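PDB 3MCS: putative monooxygenase from Fusobacterium nucleatum subsp. nucleatum, which probably acts as a monooxygenase of the antibiotic biosynthesis monooxygenase family. Local coordinates for residues N32-V37 and L42-A47; N136-T141 and W162-V167; K184-Q189 and A195-A200. One frame throughout, in Å; residues are numbered along the deposited sequence.

How the contacts relate
Starting from the N terminus, contact 1 closes the short turn that joins helix 20-37 to strand 41-49 within the first antibiotic biosynthesis monooxygenase sequence region. Contact 2 follows within the second such region and closes a longer loop, bringing helix 127-143 back against strand 161-168 after strand 147-155. Contact 3 comes last, where helix 181-190 turns into strand 194-209. The three lie in series, so none nests within or crosses another. All reach one antiparallel sheet. F45 and F165 meet edge-to-face and join contacts 1 and 2 across the chain's centre, whereas I137 packs on Y186 and links contacts 2 and 3 on the helical side.

Contact 1: residues N32-V37 and L42-A47; sequences NKTMGV and LGLFAA
Helix 32-37 and strand 42-47 run nearly antiparallel, at 168°, with their axes 8.8 Å apart at closest approach and M35 facing G43. A helix followed by a strand running back against it is an element of the ferredoxin-like fold of the dimeric alpha-beta barrel clan: the helix packs on one face of the sheet and the chain doubles back beneath it. Just after the turn the strand carries a classic beta bulge, L42 and G43 both facing I61 of the neighbouring strand 55-62. Two helix residues make the contact, and both use apolar groups. In T34 a chi1 of -67° sets OG1 beside the backbone N and leaves CG2 anti to it, and this methyl meets both ends of the L44 fork, at 4.0 Å from CD1 and 4.1 Å from CD2. The two side chains cross at about a right angle. The threonine hydroxyl is occupied elsewhere, OG1 bonding to Y30 O one turn back in the helix, while the side chain also touches A76 of helix 75-87. M35, a selenomethionine, bends at its second and third torsions, which folds the chain over the bulge. Its CG still brushes L44 CD1 at 4.3 Å, but the selenium goes to the backbone of the glycine, where SE lies 3.9 Å from G43 CA and 4.0 Å from G43 N.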
ATOM      1  N   ASN A  32      -2.628  15.045   5.561  1.00 40.97           N
ATOM      2  CA  ASN A  32      -2.282  15.825   6.760  1.00 42.54           C
ATOM      3  C   ASN A  32      -3.448  16.118   7.697  1.00 43.03           C
ATOM      4  O   ASN A  32      -3.270  16.155   8.906  1.00 42.22           O
ATOM      5  CB  ASN A  32      -1.611  17.159   6.388  1.00 43.29           C
ATOM      6  CG  ASN A  32      -0.175  16.992   5.877  1.00 47.64           C
ATOM      7  OD1 ASN A  32       0.488  15.977   6.124  1.00 52.65           O
ATOM      8  ND2 ASN A  32       0.314  18.009   5.185  1.00 42.97           N
ATOM      9  N   LYS A  33      -4.637  16.330   7.144  1.00 44.90           N
ATOM     10  CA  LYS A  33      -5.793  16.660   7.971  1.00 45.61           C
ATOM     11  C   LYS A  33      -6.369  15.393   8.571  1.00 44.04           C
ATOM     12  O   LYS A  33      -6.859  15.417   9.688  1.00 43.82           O
ATOM     13  CB  LYS A  33      -6.862  17.468   7.205  1.00 46.22           C
ATOM     14  CG  LYS A  33      -8.055  17.903   8.109  1.00 51.49           C
ATOM     15  CD  LYS A  33      -9.148  18.698   7.353  1.00 65.09           C
ATOM     16  CE  LYS A  33     -10.292  19.163   8.282  1.00 67.35           C
ATOM     17  NZ  LYS A  33      -9.848  20.108   9.357  1.00 67.00           N
ATOM     18  N   THR A  34      -6.275  14.284   7.846  1.00 44.07           N
ATOM     19  CA  THR A  34      -6.783  13.006   8.355  1.00 44.37           C
ATOM     20  C   THR A  34      -6.012  12.490   9.560  1.00 44.50           C
ATOM     21  O   THR A  34      -6.605  12.255  10.623  1.00 46.08           O
ATOM     22  CB  THR A  34      -6.777  11.916   7.268  1.00 43.67           C
ATOM     23  OG1 THR A  34      -7.726  12.267   6.266  1.00 43.05           O
ATOM     24  CG2 THR A  34      -7.168  10.569   7.832  1.00 42.12           C
HETATM   25  N   MSE A  35      -4.703  12.300   9.383  1.00 44.79           N
HETATM   26  CA  MSE A  35      -3.837  11.771  10.439  1.00 43.30           C
HETATM   27  C   MSE A  35      -3.665  12.739  11.611  1.00 44.19           C
HETATM   28  O   MSE A  35      -3.550  12.318  12.760  1.00 45.44           O
HETATM   29  CB  MSE A  35      -2.483  11.401   9.869  1.00 42.67           C
HETATM   30  CG  MSE A  35      -2.473  10.092   9.124  1.00 45.00           C
HETATM   31 SE   MSE A  35      -2.676   8.629  10.337  0.75 40.15          SE
HETATM   32  CE  MSE A  35      -1.162   8.807  11.494  1.00 32.96           C
ATOM     33  N   GLY A  36      -3.675  14.036  11.349  1.00 44.58           N
ATOM     34  CA  GLY A  36      -3.518  14.990  12.436  1.00 44.07           C
ATOM     35  C   GLY A  36      -4.687  15.046  13.418  1.00 44.11           C
ATOM     36  O   GLY A  36      -4.501  15.327  14.601  1.00 43.61           O
ATOM     37  N   VAL A  37      -5.886  14.729  12.932  1.00 44.58           N
ATOM     38  CA  VAL A  37      -7.122  14.909  13.693  1.00 42.46           C
ATOM     39  C   VAL A  37      -7.965  13.671  13.985  1.00 41.59           C
ATOM     40  O   VAL A  37      -8.593  13.605  15.026  1.00 40.24           O
ATOM     41  CB  VAL A  37      -8.015  15.917  12.900  1.00 42.52           C
ATOM     42  CG1 VAL A  37      -9.498  15.841  13.298  1.00 43.30           C
ATOM     43  CG2 VAL A  37      -7.452  17.356  13.021  1.00 40.45           C
ATOM     44  N   LEU A  42      -4.585   4.288  11.167  1.00 45.02           N
ATOM     45  CA  LEU A  42      -3.241   3.746  11.431  1.00 45.37           C
ATOM     46  C   LEU A  42      -2.149   4.330  10.525  1.00 45.94           C
ATOM     47  O   LEU A  42      -0.972   4.349  10.894  1.00 47.53           O
ATOM     48  CB  LEU A  42      -3.252   2.222  11.300  1.00 44.81           C
ATOM     49  CG  LEU A  42      -4.000   1.453  12.402  1.00 48.16           C
ATOM     50  CD1 LEU A  42      -4.141  -0.022  12.020  1.00 42.26           C
ATOM     51  CD2 LEU A  42      -3.311   1.594  13.757  1.00 42.26           C
ATOM     52  N   GLY A  43      -2.547   4.796   9.349  1.00 43.40           N
ATOM     53  CA  GLY A  43      -1.628   5.373   8.412  1.00 43.01           C
ATOM     54  C   GLY A  43      -2.241   5.628   7.042  1.00 43.42           C
ATOM     55  O   GLY A  43      -3.179   4.950   6.624  1.00 40.90           O
ATOM     56  N   LEU A  44      -1.723   6.648   6.367  1.00 43.94           N
ATOM     57  CA  LEU A  44      -2.124   6.992   4.992  1.00 44.56           C
ATOM     58  C   LEU A  44      -0.857   7.197   4.174  1.00 43.61           C
ATOM     59  O   LEU A  44       0.091   7.798   4.654  1.00 44.40           O
ATOM     60  CB  LEU A  44      -3.067   8.209   4.918  1.00 42.75           C
ATOM     61  CG  LEU A  44      -4.528   7.806   5.123  1.00 41.45           C
ATOM     62  CD1 LEU A  44      -4.800   7.612   6.565  1.00 44.60           C
ATOM     63  CD2 LEU A  44      -5.463   8.854   4.572  1.00 44.81           C
ATOM     64  N   PHE A  45      -0.849   6.674   2.956  1.00 42.76           N
ATOM     65  CA  PHE A  45       0.330   6.726   2.117  1.00 43.02           C
ATOM     66  C   PHE A  45      -0.031   7.124   0.701  1.00 42.45           C
ATOM     67  O   PHE A  45      -0.617   6.349  -0.010  1.00 43.00           O
ATOM     68  CB  PHE A  45       0.959   5.342   2.131  1.00 43.12           C
ATOM     69  CG  PHE A  45       1.145   4.783   3.518  1.00 42.23           C
ATOM     70  CD1 PHE A  45       0.105   4.159   4.170  1.00 48.03           C
ATOM     71  CD2 PHE A  45       2.365   4.881   4.164  1.00 46.48           C
ATOM     72  CE1 PHE A  45       0.260   3.645   5.454  1.00 45.29           C
ATOM     73  CE2 PHE A  45       2.535   4.362   5.443  1.00 46.16           C
ATOM     74  CZ  PHE A  45       1.475   3.747   6.088  1.00 48.93           C
ATOM     75  N   ALA A  46       0.285   8.343   0.302  1.00 42.99           N
ATOM     76  CA  ALA A  46       0.012   8.805  -1.058  1.00 43.36           C
ATOM     77  C   ALA A  46       1.277   8.716  -1.896  1.00 42.53           C
ATOM     78  O   ALA A  46       2.318   9.221  -1.494  1.00 43.76           O
ATOM     79  CB  ALA A  46      -0.494  10.231  -1.036  1.00 43.57           C
ATOM     80  N   ALA A  47       1.177   8.066  -3.049  1.00 41.98           N
ATOM     81  CA  ALA A  47       2.282   7.911  -3.985  1.00 42.73           C
ATOM     82  C   ALA A  47       1.771   8.125  -5.404  1.00 43.34           C
ATOM     83  O   ALA A  47       0.571   8.258  -5.615  1.00 45.57           O
ATOM     84  CB  ALA A  47       2.887   6.530  -3.860  1.00 43.05           C
TER

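Contact 2: residues N136-T141 and W162-V167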
ATOM      1  N   ASN A 136       6.318 -15.803   4.794  1.00 43.19           N
ATOM      2  CA  ASN A 136       7.672 -15.933   5.348  0.50 42.41           C
ATOM      3  C   ASN A 136       8.618 -14.901   4.764  1.00 43.35           C
ATOM      4  O   ASN A 136       9.341 -14.226   5.499  1.00 43.85           O
ATOM      5  CB  ASN A 136       8.248 -17.330   5.081  0.50 42.53           C
ATOM      6  CG  ASN A 136       7.512 -18.435   5.825  0.50 40.19           C
ATOM      7  OD1 ASN A 136       7.220 -18.322   7.017  0.50 39.61           O
ATOM      8  ND2 ASN A 136       7.250 -19.531   5.125  0.50 31.07           N
ATOM      9  N   ILE A 137       8.613 -14.786   3.437  1.00 43.69           N
ATOM     10  CA  ILE A 137       9.464 -13.829   2.756  1.00 44.33           C
ATOM     11  C   ILE A 137       9.194 -12.404   3.188  1.00 44.00           C
ATOM     12  O   ILE A 137      10.130 -11.640   3.397  1.00 45.56           O
ATOM     13  CB  ILE A 137       9.309 -13.911   1.225  1.00 45.66           C
ATOM     14  CG1 ILE A 137       9.973 -15.190   0.693  1.00 48.08           C
ATOM     15  CG2 ILE A 137       9.935 -12.692   0.553  1.00 43.49           C
ATOM     16  CD1 ILE A 137      11.500 -15.295   0.953  1.00 45.60           C
ATOM     17  N   VAL A 138       7.930 -12.036   3.316  1.00 43.70           N
ATOM     18  CA  VAL A 138       7.597 -10.680   3.707  1.00 43.60           C
ATOM     19  C   VAL A 138       8.078 -10.410   5.134  1.00 44.42           C
ATOM     20  O   VAL A 138       8.535  -9.304   5.403  1.00 44.96           O
ATOM     21  CB  VAL A 138       6.105 -10.396   3.573  1.00 43.83           C
ATOM     22  CG1 VAL A 138       5.792  -8.986   4.031  1.00 45.11           C
ATOM     23  CG2 VAL A 138       5.679 -10.581   2.146  1.00 42.40           C
ATOM     24  N   GLU A 139       7.994 -11.399   6.035  1.00 44.12           N
ATOM     25  CA  GLU A 139       8.528 -11.232   7.423  1.00 45.12           C
ATOM     26  C   GLU A 139      10.053 -11.113   7.467  1.00 44.98           C
ATOM     27  O   GLU A 139      10.585 -10.314   8.238  1.00 46.20           O
ATOM     28  CB  GLU A 139       8.091 -12.357   8.366  1.00 44.62           C
ATOM     29  CG  GLU A 139       6.659 -12.211   8.798  1.00 48.27           C
ATOM     30  CD  GLU A 139       6.187 -13.295   9.738  1.00 53.01           C
ATOM     31  OE1 GLU A 139       6.973 -14.233  10.014  1.00 58.49           O
ATOM     32  OE2 GLU A 139       5.016 -13.210  10.201  1.00 55.47           O
ATOM     33  N   THR A 140      10.741 -11.919   6.664  1.00 44.70           N
ATOM     34  CA  THR A 140      12.191 -11.837   6.549  1.00 44.45           C
ATOM     35  C   THR A 140      12.551 -10.421   6.091  1.00 44.84           C
ATOM     36  O   THR A 140      13.463  -9.793   6.652  1.00 44.49           O
ATOM     37  CB  THR A 140      12.767 -12.868   5.549  1.00 44.51           C
ATOM     38  OG1 THR A 140      12.237 -14.173   5.823  1.00 43.91           O
ATOM     39  CG2 THR A 140      14.300 -12.905   5.631  1.00 42.90           C
ATOM     40  N   THR A 141      11.803  -9.903   5.110  1.00 44.68           N
ATOM     41  CA  THR A 141      12.043  -8.547   4.589  1.00 44.01           C
ATOM     42  C   THR A 141      11.943  -7.480   5.670  1.00 43.54           C
ATOM     43  O   THR A 141      12.793  -6.611   5.760  1.00 42.10           O
ATOM     44  CB  THR A 141      11.069  -8.193   3.434  1.00 44.56           C
ATOM     45  OG1 THR A 141      11.355  -9.026   2.303  1.00 43.63           O
ATOM     46  CG2 THR A 141      11.225  -6.759   3.015  1.00 41.04           C
ATOM     47  N   TRP A 162      -2.825 -11.490  -4.459  1.00 44.74           N
ATOM     48  CA  TRP A 162      -2.078 -10.936  -3.332  1.00 44.40           C
ATOM     49  C   TRP A 162      -1.587  -9.514  -3.627  1.00 43.37           C
ATOM     50  O   TRP A 162      -1.146  -9.239  -4.740  1.00 41.99           O
ATOM     51  CB  TRP A 162      -0.897 -11.836  -3.015  1.00 44.17           C
ATOM     52  CG  TRP A 162      -1.317 -13.130  -2.507  1.00 44.37           C
ATOM     53  CD1 TRP A 162      -1.805 -14.174  -3.234  1.00 44.40           C
ATOM     54  CD2 TRP A 162      -1.298 -13.556  -1.144  1.00 43.94           C
ATOM     55  NE1 TRP A 162      -2.101 -15.227  -2.405  1.00 42.17           N
ATOM     56  CE2 TRP A 162      -1.795 -14.881  -1.115  1.00 43.97           C
ATOM     57  CE3 TRP A 162      -0.901 -12.953   0.055  1.00 42.02           C
ATOM     58  CZ2 TRP A 162      -1.926 -15.609   0.069  1.00 39.57           C
ATOM     59  CZ3 TRP A 162      -1.017 -13.686   1.232  1.00 41.33           C
ATOM     60  CH2 TRP A 162      -1.536 -14.999   1.225  1.00 38.06           C
ATOM     61  N   CYS A 163      -1.656  -8.634  -2.625  1.00 42.80           N
ATOM     62  CA  CYS A 163      -1.243  -7.235  -2.750  1.00 42.97           C
ATOM     63  C   CYS A 163      -0.208  -6.906  -1.723  1.00 43.62           C
ATOM     64  O   CYS A 163      -0.469  -7.065  -0.525  1.00 41.93           O
ATOM     65  CB  CYS A 163      -2.424  -6.301  -2.512  1.00 43.30           C
ATOM     66  SG  CYS A 163      -3.775  -6.498  -3.708  1.00 46.61           S
ATOM     67  N   LEU A 164       0.945  -6.405  -2.182  1.00 44.25           N
ATOM     68  CA  LEU A 164       2.064  -6.074  -1.291  1.00 43.07           C
ATOM     69  C   LEU A 164       2.514  -4.623  -1.421  1.00 42.18           C
ATOM     70  O   LEU A 164       2.989  -4.204  -2.472  1.00 41.42           O
ATOM     71  CB  LEU A 164       3.251  -6.986  -1.581  1.00 41.11           C
ATOM     72  CG  LEU A 164       4.435  -6.773  -0.648  1.00 46.49           C
ATOM     73  CD1 LEU A 164       3.994  -7.096   0.777  1.00 42.23           C
ATOM     74  CD2 LEU A 164       5.673  -7.614  -1.047  1.00 44.54           C
ATOM     75  N   PHE A 165       2.353  -3.864  -0.345  1.00 42.27           N
ATOM     76  CA  PHE A 165       2.822  -2.486  -0.277  1.00 42.33           C
ATOM     77  C   PHE A 165       3.992  -2.467   0.660  1.00 42.09           C
ATOM     78  O   PHE A 165       3.906  -3.007   1.751  1.00 42.30           O
ATOM     79  CB  PHE A 165       1.756  -1.554   0.257  1.00 41.73           C
ATOM     80  CG  PHE A 165       2.185  -0.104   0.301  1.00 44.03           C
ATOM     81  CD1 PHE A 165       2.479   0.581  -0.878  1.00 44.45           C
ATOM     82  CD2 PHE A 165       2.255   0.586   1.507  1.00 44.42           C
ATOM     83  CE1 PHE A 165       2.853   1.915  -0.858  1.00 42.20           C
ATOM     84  CE2 PHE A 165       2.623   1.937   1.538  1.00 42.90           C
ATOM     85  CZ  PHE A 165       2.935   2.599   0.353  1.00 44.58           C
ATOM     86  N   GLU A 166       5.083  -1.848   0.244  1.00 43.00           N
ATOM     87  CA  GLU A 166       6.285  -1.815   1.062  1.00 43.44           C
ATOM     88  C   GLU A 166       7.047  -0.511   0.904  1.00 42.31           C
ATOM     89  O   GLU A 166       7.170   0.006  -0.186  1.00 41.60           O
ATOM     90  CB  GLU A 166       7.169  -3.037   0.750  1.00 43.18           C
ATOM     91  CG  GLU A 166       7.374  -3.318  -0.728  1.00 47.49           C
ATOM     92  CD  GLU A 166       8.117  -4.629  -1.002  1.00 51.55           C
ATOM     93  OE1 GLU A 166       8.632  -5.272  -0.049  1.00 50.62           O
ATOM     94  OE2 GLU A 166       8.179  -5.011  -2.199  1.00 49.29           O
ATOM     95  N   VAL A 167       7.533   0.020   2.024  1.00 42.98           N
ATOM     96  CA  VAL A 167       8.284   1.259   2.042  1.00 43.29           C
ATOM     97  C   VAL A 167       9.679   0.980   2.603  1.00 44.69           C
ATOM     98  O   VAL A 167       9.801   0.223   3.544  1.00 47.47           O
ATOM     99  CB  VAL A 167       7.553   2.310   2.867  1.00 43.00           C
ATOM    100  CG1 VAL A 167       8.333   3.592   2.900  1.00 40.81           C
ATOM    101  CG2 VAL A 167       6.135   2.543   2.288  1.00 39.86           C
TER
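V138 and L164 carry this contact, and the CA atoms of these two residues, 8.8 Å apart, are the nearest between helix segment 136-141 and strand segment 162-167. Along the helix, N136 comes first and contributes its carbonyl: O accepts from T140 N and also from T140 OG1, the hydroxyl standing 2.9 Å away and above the carbonyl plane. I137 turns to the neighbouring helix 181-190, where it packs on Y182 and Y186. V138 then makes the main apolar touch. Both of its methyls meet one branch of the leucine, with CG2 4.1 Å and CG1 4.2 Å from L164 CD1, and the two side chains slide past each other in opposite directions. L164 reaches the helix because its CG is anti to the backbone N (chi1 -177°). V138 also rests on V150 and L152 of the adjacent strand 147-155. E139 looks elsewhere and forms a salt bridge with K216. One turn after V138, T141 sets its methyl near a carboxylate, CG2 lying 4.3 Å from E166 OE1; that oxygen is engaged by the hydroxyl of Y168. The L164 side chain comes within about 4 Å (nearest atoms) of an acetate probably from the crystallisation liquor. A helix packed on an antiparallel sheet is consistent with the ferredoxin-like fold of the dimeric alpha-beta barrel clan, whose sequence signature occurs twice in this chain.

Contact 3: residues K184-Q189 and A195-A200; sequences KDYITQ and AGKKRA. With ACT (acetate ion), chain C.
I187 and K197 cross obliquely where helix 181-190 gives way to strand 194-209, a helix followed by a strand of the antiparallel sheet in the dimeric alpha-beta barrel (ferredoxin-like) fold, with a classic beta bulge at A195 and G196, both facing D121. The backbones stay well apart, the nearest CA atoms, those of I187 and K197, being 11.6 Å from each other, so long side chains must bridge the gap. K197 does most of the reaching. A first torsion of -162° swings its chain away from the backbone N, and the chain stays extended from there on, which carries the ammonium end across to the helix. There K197 NZ approaches the terminal methyl of the isoleucine, I187 CD1. Y186 comes up to the same spot, its hydroxyl oxygen OH 4.4 Å from K197 NZ, too far for a direct bond. An acetate, probably from the crystallisation liquor, lies alongside both ends. Its oxygen OXT lies at the edge of the tyrosine ring and in its plane, while the methyl approaches the same ring obliquely, with the acetate CH3 3.7 Å from Y186 CE2. The end of K197 also comes up to OXT, but its CE is modelled implausibly close to that oxygen, which leaves the lysine's part in holding the ion doubtful. I133 of helix 127-143 and I120 of strand 114-122 pack against Y186. The tyrosine hydroxyl is the donor to the acetate, Y186 OH to OXT at 3.1 Å.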
ATOM      1  N   LYS A 184      15.816 -13.927  -4.351  1.00 45.77           N
ATOM      2  CA  LYS A 184      16.079 -14.549  -5.652  1.00 45.41           C
ATOM      3  C   LYS A 184      15.569 -15.998  -5.646  1.00 45.24           C
ATOM      4  O   LYS A 184      14.902 -16.428  -6.590  1.00 46.12           O
ATOM      5  CB  LYS A 184      17.568 -14.490  -6.027  1.00 45.01           C
ATOM      6  CG  LYS A 184      18.083 -13.137  -6.484  1.00 44.27           C
ATOM      7  CD  LYS A 184      19.555 -13.225  -6.940  1.00 45.70           C
ATOM      8  N   ASP A 185      15.874 -16.733  -4.577  1.00 44.72           N
ATOM      9  CA  ASP A 185      15.416 -18.117  -4.432  1.00 44.99           C
ATOM     10  C   ASP A 185      13.910 -18.197  -4.487  1.00 44.73           C
ATOM     11  O   ASP A 185      13.373 -19.169  -5.031  1.00 44.52           O
ATOM     12  CB  ASP A 185      15.874 -18.744  -3.105  1.00 45.74           C
ATOM     13  CG  ASP A 185      17.361 -19.056  -3.066  1.00 45.10           C
ATOM     14  OD1 ASP A 185      18.017 -19.027  -4.122  1.00 45.90           O
ATOM     15  OD2 ASP A 185      17.867 -19.327  -1.959  1.00 42.98           O
ATOM     16  N   TYR A 186      13.241 -17.200  -3.893  1.00 44.64           N
ATOM     17  CA  TYR A 186      11.761 -17.122  -3.863  1.00 44.54           C
ATOM     18  C   TYR A 186      11.185 -16.906  -5.266  1.00 44.38           C
ATOM     19  O   TYR A 186      10.229 -17.571  -5.656  1.00 43.34           O
ATOM     20  CB  TYR A 186      11.280 -16.059  -2.846  1.00 45.42           C
ATOM     21  CG  TYR A 186      10.036 -15.287  -3.239  1.00 43.66           C
ATOM     22  CD1 TYR A 186       8.769 -15.796  -3.035  1.00 43.29           C
ATOM     23  CD2 TYR A 186      10.144 -14.032  -3.801  1.00 45.00           C
ATOM     24  CE1 TYR A 186       7.633 -15.075  -3.416  1.00 45.70           C
ATOM     25  CE2 TYR A 186       9.024 -13.310  -4.164  1.00 46.26           C
ATOM     26  CZ  TYR A 186       7.778 -13.836  -3.978  1.00 43.35           C
ATOM     27  OH  TYR A 186       6.690 -13.107  -4.371  1.00 42.09           O
ATOM     28  N   ILE A 187      11.789 -16.004  -6.027  1.00 44.08           N
ATOM     29  CA  ILE A 187      11.368 -15.770  -7.402  1.00 44.40           C
ATOM     30  C   ILE A 187      11.447 -17.093  -8.177  1.00 43.96           C
ATOM     31  O   ILE A 187      10.488 -17.519  -8.821  1.00 44.67           O
ATOM     32  CB  ILE A 187      12.217 -14.641  -8.073  1.00 43.91           C
ATOM     33  CG1 ILE A 187      11.878 -13.276  -7.435  1.00 46.93           C
ATOM     34  CG2 ILE A 187      12.006 -14.585  -9.579  1.00 42.07           C
ATOM     35  CD1 ILE A 187      10.417 -12.802  -7.639  1.00 42.92           C
ATOM     36  N   THR A 188      12.586 -17.757  -8.083  1.00 44.46           N
ATOM     37  CA  THR A 188      12.788 -19.040  -8.771  1.00 44.80           C
ATOM     38  C   THR A 188      11.743 -20.094  -8.364  1.00 44.25           C
ATOM     39  O   THR A 188      11.091 -20.685  -9.223  1.00 44.12           O
ATOM     40  CB  THR A 188      14.211 -19.579  -8.520  1.00 45.57           C
ATOM     41  OG1 THR A 188      15.162 -18.763  -9.225  1.00 42.09           O
ATOM     42  CG2 THR A 188      14.325 -21.054  -8.972  1.00 44.55           C
ATOM     43  N   GLN A 189      11.568 -20.273  -7.057  1.00 43.43           N
ATOM     44  CA  GLN A 189      10.626 -21.237  -6.491  1.00 43.43           C
ATOM     45  C   GLN A 189       9.148 -21.052  -6.893  1.00 44.27           C
ATOM     46  O   GLN A 189       8.452 -22.041  -7.148  1.00 45.21           O
ATOM     47  CB  GLN A 189      10.739 -21.191  -4.955  1.00 43.84           C
ATOM     48  CG  GLN A 189       9.767 -22.100  -4.177  1.00 43.48           C
ATOM     49  CD  GLN A 189       9.971 -22.041  -2.660  1.00 43.90           C
ATOM     50  OE1 GLN A 189      10.624 -21.142  -2.149  1.00 46.11           O
ATOM     51  NE2 GLN A 189       9.405 -23.010  -1.940  1.00 44.51           N
ATOM     52  N   ALA A 195       0.383 -16.430 -12.191  1.00 45.50           N
ATOM     53  CA  ALA A 195      -0.341 -16.196 -13.446  1.00 45.18           C
ATOM     54  C   ALA A 195      -0.012 -14.846 -14.040  1.00 45.41           C
ATOM     55  O   ALA A 195      -0.061 -14.671 -15.254  1.00 46.33           O
ATOM     56  CB  ALA A 195      -1.860 -16.290 -13.219  1.00 44.54           C
ATOM     57  N   GLY A 196       0.308 -13.888 -13.186  1.00 44.62           N
ATOM     58  CA  GLY A 196       0.601 -12.541 -13.645  1.00 45.72           C
ATOM     59  C   GLY A 196       1.139 -11.689 -12.514  1.00 46.80           C
ATOM     60  O   GLY A 196       0.884 -11.972 -11.332  1.00 47.27           O
ATOM     61  N   LYS A 197       1.864 -10.626 -12.864  1.00 46.39           N
ATOM     62  CA  LYS A 197       2.494  -9.807 -11.853  1.00 45.55           C
ATOM     63  C   LYS A 197       2.732  -8.410 -12.358  1.00 46.77           C
ATOM     64  O   LYS A 197       3.167  -8.219 -13.489  1.00 48.38           O
ATOM     65  CB  LYS A 197       3.821 -10.451 -11.498  1.00 45.82           C
ATOM     66  CG  LYS A 197       4.466 -10.030 -10.199  1.00 43.14           C
ATOM     67  CD  LYS A 197       5.676 -10.968  -9.999  1.00 50.30           C
ATOM     68  CE  LYS A 197       6.422 -10.804  -8.675  1.00 51.10           C
ATOM     69  NZ  LYS A 197       7.403 -11.938  -8.542  1.00 48.77           N
ATOM     70  N   LYS A 198       2.412  -7.433 -11.524  1.00 46.94           N
ATOM     71  CA  LYS A 198       2.642  -6.049 -11.854  1.00 46.56           C
ATOM     72  C   LYS A 198       3.276  -5.382 -10.632  1.00 44.86           C
ATOM     73  O   LYS A 198       2.657  -5.269  -9.565  1.00 43.54           O
ATOM     74  CB  LYS A 198       1.347  -5.339 -12.309  1.00 46.11           C
ATOM     75  CG  LYS A 198       1.596  -3.871 -12.804  1.00 53.65           C
ATOM     76  CD  LYS A 198       0.399  -3.232 -13.539  1.00 57.10           C
ATOM     77  N   ARG A 199       4.544  -5.011 -10.785  1.00 45.00           N
ATOM     78  CA  ARG A 199       5.307  -4.308  -9.753  0.50 43.27           C
ATOM     79  C   ARG A 199       5.380  -2.861 -10.157  1.00 42.72           C
ATOM     80  O   ARG A 199       5.676  -2.560 -11.300  1.00 44.66           O
ATOM     81  CB  ARG A 199       6.724  -4.850  -9.647  0.50 42.18           C
ATOM     82  CG  ARG A 199       7.653  -4.061  -8.710  0.50 40.77           C
ATOM     83  CD  ARG A 199       9.087  -4.571  -8.825  0.50 38.35           C
ATOM     84  NE  ARG A 199       9.709  -4.227 -10.106  0.50 37.75           N
ATOM     85  CZ  ARG A 199      10.759  -3.419 -10.249  0.50 32.67           C
ATOM     86  NH1 ARG A 199      11.369  -2.899  -9.196  0.50 31.48           N
ATOM     87  NH2 ARG A 199      11.226  -3.171 -11.452  0.50 25.95           N
ATOM     88  N   ALA A 200       5.111  -1.968  -9.232  1.00 41.94           N
ATOM     89  CA  ALA A 200       5.151  -0.569  -9.537  1.00 42.31           C
ATOM     90  C   ALA A 200       5.993   0.168  -8.523  1.00 42.68           C
ATOM     91  O   ALA A 200       5.609   0.312  -7.369  1.00 42.03           O
ATOM     92  CB  ALA A 200       3.755  -0.001  -9.552  1.00 42.81           C
TER
HETATM   93  C   ACT C 219       7.576  -9.683  -4.962  1.00 70.49           C
HETATM   94  O   ACT C 219       7.942  -8.504  -5.258  1.00 71.19           O
HETATM   95  OXT ACT C 219       7.383 -10.483  -5.940  1.00 67.81           O
HETATM   96  CH3 ACT C 219       7.392 -10.081  -3.513  1.00 66.02           C